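Local coordinates for regulator of Ty1 transposition protein 107 (Saccharomyces cerevisiae, PDB 3T7K), which binds phosphorylated histone H2A through its C-terminal tandem BRCT repeats during DNA damage repair, at residues C[172-182]-C[207-218]. Residues are numbered along the deposited sequence; the frame is centred on the assembly and turned at random.
Sequences LRSKKCTFEDI and QVKKFTKLINDR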
loop_
_atom_site.group_PDB
_atom_site.type_symbol
_atom_site.label_atom_id
_atom_site.label_comp_id
_atom_site.label_asym_id
_atom_site.label_seq_id
_atom_site.Cartn_x
_atom_site.Cartn_y
_atom_site.Cartn_z
ATOM N N LEU C 172 26.783 -16.680 10.431
ATOM C CA LEU C 172 28.099 -16.995 10.950
ATOM C C LEU C 172 28.291 -18.498 10.994
ATOM O O LEU C 172 27.537 -19.209 11.654
ATOM C CB LEU C 172 28.266 -16.420 12.357
ATOM C CG LEU C 172 28.365 -14.906 12.513
ATOM C CD1 LEU C 172 28.425 -14.535 13.988
ATOM C CD2 LEU C 172 29.582 -14.368 11.780
ATOM N N ARG C 173 29.288 -18.995 10.274
ATOM C CA ARG C 173 29.699 -20.370 10.480
ATOM C C ARG C 173 30.368 -20.367 11.846
ATOM O O ARG C 173 31.482 -19.871 12.000
ATOM C CB ARG C 173 30.651 -20.833 9.375
ATOM C CG ARG C 173 31.806 -19.889 9.107
ATOM C CD ARG C 173 31.849 -19.454 7.656
ATOM N NE ARG C 173 32.902 -18.470 7.434
ATOM C CZ ARG C 173 32.824 -17.202 7.824
ATOM N NH1 ARG C 173 31.739 -16.768 8.465
ATOM N NH2 ARG C 173 33.828 -16.373 7.579
ATOM N N SER C 174 29.660 -20.877 12.846
ATOM C CA SER C 174 30.088 -20.738 14.234
ATOM C C SER C 174 31.520 -21.213 14.457
ATOM O O SER C 174 32.359 -20.481 14.981
ATOM C CB SER C 174 29.138 -21.503 15.153
ATOM O OG SER C 174 29.853 -22.160 16.185
ATOM N N LYS C 175 31.783 -22.448 14.054
ATOM C CA LYS C 175 33.087 -23.079 14.235
ATOM C C LYS C 175 34.237 -22.252 13.653
ATOM O O LYS C 175 35.307 -22.156 14.248
ATOM C CB LYS C 175 33.050 -24.467 13.591
ATOM C CG LYS C 175 32.155 -24.512 12.349
ATOM C CD LYS C 175 31.601 -25.903 12.091
ATOM C CE LYS C 175 30.652 -25.895 10.901
ATOM N NZ LYS C 175 30.006 -27.221 10.682
ATOM N N LYS C 176 33.998 -21.644 12.499
ATOM C CA LYS C 176 35.045 -20.963 11.739
ATOM C C LYS C 176 35.196 -19.459 12.014
ATOM O O LYS C 176 36.309 -18.944 12.047
ATOM C CB LYS C 176 34.802 -21.185 10.244
ATOM C CG LYS C 176 35.608 -20.293 9.312
ATOM C CD LYS C 176 35.180 -20.535 7.868
ATOM C CE LYS C 176 35.129 -22.027 7.560
ATOM N NZ LYS C 176 34.187 -22.356 6.448
ATOM N N CYS C 177 34.082 -18.765 12.216
ATOM C CA CYS C 177 34.062 -17.300 12.165
ATOM C C CYS C 177 35.031 -16.589 13.114
ATOM O O CYS C 177 35.257 -17.015 14.247
ATOM C CB CYS C 177 32.645 -16.770 12.398
ATOM S SG CYS C 177 32.186 -16.717 14.136
ATOM N N THR C 178 35.591 -15.488 12.622
ATOM C CA THR C 178 36.449 -14.618 13.408
ATOM C C THR C 178 35.662 -13.366 13.754
ATOM O O THR C 178 34.577 -13.141 13.216
ATOM C CB THR C 178 37.643 -14.144 12.586
ATOM O OG1 THR C 178 37.160 -13.330 11.504
ATOM C CG2 THR C 178 38.429 -15.329 12.029
ATOM N N PHE C 179 36.225 -12.534 14.625
ATOM C CA PHE C 179 35.582 -11.273 14.990
ATOM C C PHE C 179 35.233 -10.433 13.764
ATOM O O PHE C 179 34.162 -9.827 13.702
ATOM C CB PHE C 179 36.449 -10.470 15.960
ATOM C CG PHE C 179 35.983 -9.055 16.154
ATOM C CD1 PHE C 179 34.987 -8.759 17.074
ATOM C CD2 PHE C 179 36.530 -8.025 15.414
ATOM C CE1 PHE C 179 34.553 -7.465 17.257
ATOM C CE2 PHE C 179 36.098 -6.721 15.591
ATOM C CZ PHE C 179 35.103 -6.442 16.515
ATOM N N GLU C 180 36.122 -10.407 12.778
ATOM C CA GLU C 180 35.899 -9.564 11.608
ATOM C C GLU C 180 34.624 -9.944 10.836
ATOM O O GLU C 180 34.056 -9.112 10.125
ATOM C CB GLU C 180 37.126 -9.564 10.693
ATOM C CG GLU C 180 38.329 -8.799 11.262
ATOM C CD GLU C 180 39.267 -9.667 12.106
ATOM O OE1 GLU C 180 38.899 -10.817 12.436
ATOM O OE2 GLU C 180 40.386 -9.198 12.430
ATOM N N ASP C 181 34.175 -11.190 10.990
ATOM C CA ASP C 181 32.931 -11.648 10.355
ATOM C C ASP C 181 31.676 -11.101 11.029
ATOM O O ASP C 181 30.602 -11.098 10.440
ATOM C CB ASP C 181 32.854 -13.177 10.347
ATOM C CG ASP C 181 33.976 -13.812 9.547
ATOM O OD1 ASP C 181 34.350 -13.233 8.498
ATOM O OD2 ASP C 181 34.490 -14.877 9.978
ATOM N N ILE C 182 31.804 -10.659 12.273
ATOM C CA ILE C 182 30.644 -10.183 13.010
ATOM C C ILE C 182 30.279 -8.768 12.621
ATOM O O ILE C 182 31.101 -7.864 12.709
ATOM C CB ILE C 182 30.891 -10.236 14.513
ATOM C CG1 ILE C 182 31.358 -11.637 14.909
ATOM C CG2 ILE C 182 29.630 -9.851 15.266
ATOM C CD1 ILE C 182 31.631 -11.775 16.384
ATOM N N GLN C 207 28.672 -21.531 21.752
ATOM C CA GLN C 207 28.750 -20.390 20.851
ATOM C C GLN C 207 28.764 -19.084 21.633
ATOM O O GLN C 207 29.425 -18.122 21.240
ATOM C CB GLN C 207 27.595 -20.417 19.850
ATOM C CG GLN C 207 27.690 -21.558 18.848
ATOM C CD GLN C 207 26.369 -21.833 18.151
ATOM O OE1 GLN C 207 25.292 -21.612 18.719
ATOM N NE2 GLN C 207 26.445 -22.315 16.914
ATOM N N VAL C 208 28.040 -19.059 22.747
ATOM C CA VAL C 208 28.047 -17.903 23.615
ATOM C C VAL C 208 29.488 -17.605 24.072
ATOM O O VAL C 208 29.951 -16.466 24.004
ATOM C CB VAL C 208 27.118 -18.114 24.832
ATOM C CG1 VAL C 208 27.206 -16.943 25.787
ATOM C CG2 VAL C 208 25.664 -18.326 24.372
ATOM N N LYS C 209 30.197 -18.634 24.523
ATOM C CA LYS C 209 31.559 -18.444 25.017
ATOM C C LYS C 209 32.473 -17.901 23.929
ATOM O O LYS C 209 33.146 -16.896 24.119
ATOM C CB LYS C 209 32.117 -19.752 25.576
ATOM C CG LYS C 209 31.260 -20.362 26.668
ATOM C CD LYS C 209 31.512 -21.858 26.771
ATOM C CE LYS C 209 30.884 -22.448 28.020
ATOM N NZ LYS C 209 30.808 -23.933 27.934
ATOM N N LYS C 210 32.493 -18.566 22.784
ATOM C CA LYS C 210 33.278 -18.094 21.652
ATOM C C LYS C 210 33.024 -16.623 21.334
ATOM O O LYS C 210 33.961 -15.838 21.200
ATOM C CB LYS C 210 32.986 -18.936 20.413
ATOM C CG LYS C 210 33.851 -18.571 19.203
ATOM C CD LYS C 210 33.386 -19.281 17.933
ATOM C CE LYS C 210 34.191 -18.826 16.708
ATOM N NZ LYS C 210 35.253 -19.802 16.323
ATOM N N PHE C 211 31.753 -16.244 21.211
ATOM C CA PHE C 211 31.426 -14.909 20.719
ATOM C C PHE C 211 31.687 -13.811 21.735
ATOM O O PHE C 211 32.170 -12.740 21.387
ATOM C CB PHE C 211 29.984 -14.848 20.206
ATOM C CG PHE C 211 29.780 -15.609 18.931
ATOM C CD1 PHE C 211 30.640 -15.427 17.867
ATOM C CD2 PHE C 211 28.753 -16.527 18.807
ATOM C CE1 PHE C 211 30.470 -16.130 16.699
ATOM C CE2 PHE C 211 28.575 -17.234 17.635
ATOM C CZ PHE C 211 29.440 -17.037 16.580
ATOM N N THR C 212 31.365 -14.064 22.993
ATOM C CA THR C 212 31.638 -13.066 24.018
ATOM C C THR C 212 33.156 -12.829 24.106
ATOM O O THR C 212 33.622 -11.693 24.267
ATOM C CB THR C 212 31.064 -13.488 25.388
ATOM O OG1 THR C 212 31.518 -14.810 25.722
ATOM C CG2 THR C 212 29.556 -13.496 25.345
ATOM N N LYS C 213 33.932 -13.894 23.979
ATOM C CA LYS C 213 35.391 -13.735 24.069
ATOM C C LYS C 213 35.947 -12.913 22.906
ATOM O O LYS C 213 36.726 -11.976 23.110
ATOM C CB LYS C 213 36.087 -15.080 24.175
ATOM C CG LYS C 213 36.034 -15.692 25.570
ATOM C CD LYS C 213 37.002 -16.874 25.706
ATOM N NZ LYS C 213 37.594 -19.163 24.855
ATOM N N LEU C 214 35.521 -13.256 21.693
ATOM C CA LEU C 214 35.940 -12.543 20.494
ATOM C C LEU C 214 35.633 -11.067 20.623
ATOM O O LEU C 214 36.512 -10.219 20.454
ATOM C CB LEU C 214 35.223 -13.093 19.262
ATOM C CG LEU C 214 35.922 -14.050 18.300
ATOM C CD1 LEU C 214 36.495 -15.255 19.031
ATOM C CD2 LEU C 214 34.934 -14.487 17.204
ATOM N N ILE C 215 34.375 -10.751 20.919
ATOM C CA ILE C 215 33.966 -9.365 20.980
ATOM C C ILE C 215 34.618 -8.661 22.155
ATOM O O ILE C 215 35.005 -7.493 22.072
ATOM C CB ILE C 215 32.423 -9.231 21.104
ATOM C CG1 ILE C 215 31.748 -9.738 19.823
ATOM C CG2 ILE C 215 32.054 -7.774 21.408
ATOM C CD1 ILE C 215 30.224 -9.981 19.947
ATOM N N ASN C 216 34.725 -9.358 23.274
ATOM C CA ASN C 216 35.302 -8.712 24.435
ATOM C C ASN C 216 36.811 -8.470 24.283
ATOM O O ASN C 216 37.321 -7.475 24.767
ATOM C CB ASN C 216 34.858 -9.393 25.740
ATOM C CG ASN C 216 33.345 -9.153 26.031
ATOM O OD1 ASN C 216 32.819 -8.060 25.770
ATOM N ND2 ASN C 216 32.655 -10.171 26.546
ATOM N N ASP C 217 37.492 -9.326 23.537
ATOM C CA ASP C 217 38.882 -9.068 23.150
ATOM C C ASP C 217 39.045 -7.855 22.242
ATOM O O ASP C 217 39.990 -7.091 22.393
ATOM C CB ASP C 217 39.472 -10.272 22.423
ATOM C CG ASP C 217 39.864 -11.386 23.369
ATOM O OD1 ASP C 217 39.807 -11.152 24.594
ATOM O OD2 ASP C 217 40.237 -12.484 22.889
ATOM N N ARG C 218 38.132 -7.682 21.291
ATOM C CA ARG C 218 38.333 -6.709 20.211
ATOM C C ARG C 218 37.551 -5.409 20.351
ATOM O O ARG C 218 37.906 -4.400 19.738
ATOM C CB ARG C 218 38.031 -7.371 18.867
ATOM C CG ARG C 218 38.724 -8.713 18.717
ATOM C CD ARG C 218 40.189 -8.532 18.323
ATOM N NE ARG C 218 40.226 -8.011 16.959
ATOM C CZ ARG C 218 40.365 -8.762 15.869
ATOM N NH1 ARG C 218 40.528 -10.080 15.977
ATOM N NH2 ARG C 218 40.366 -8.185 14.672
#
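In the second BRCT repeat, the loop leaving edge strand 168-172 folds over helix 205-218, and F179 of the loop packs against R218 of the helix. R218 lays its CB over the centre of the F179 ring, a CH-pi contact 3.6 Å from CB to the ring centroid and almost on the ring normal. Bends at chi2 and chi3 fold the arginine back, bringing one guanidinium face against F179 CD2, with the two planes 42° apart. The long arginine thus shields the ring with its aliphatic part while its charged end reaches E180: R218 NH2 and E180 OE2 form a salt bridge at a modelled 2.5 Å, too short for its exact length to be trusted. E180 OE1 also accepts a hydrogen bond from T178 OG1, 3.2 Å away, which ties the carboxylate back to its own loop.

Deeper in, helix residues F211 and I215, and F179 from the loop, reach the central parallel strands of the BRCT fold: F211 touches V147 and L200, while I215 and F179 both touch Y198. C177 SG lies in the plane of the F211 ring at its edge, a sulfur-aromatic contact 4.5 Å from SG to the centroid, and L172 CD1 lies 3.7 Å from F211 CZ. I182 puts its CD1 against I215 CG1 (4.0 Å) and F211 CD1 (4.1 Å), one helical turn apart.

At the other end K210, its CG anti to the backbone N (chi1 -176°), runs extended over the loop until chi4 bends; NZ donates to K175 O at 3.1 Å from above the carbonyl plane, a lysine being long enough to carry its charge there.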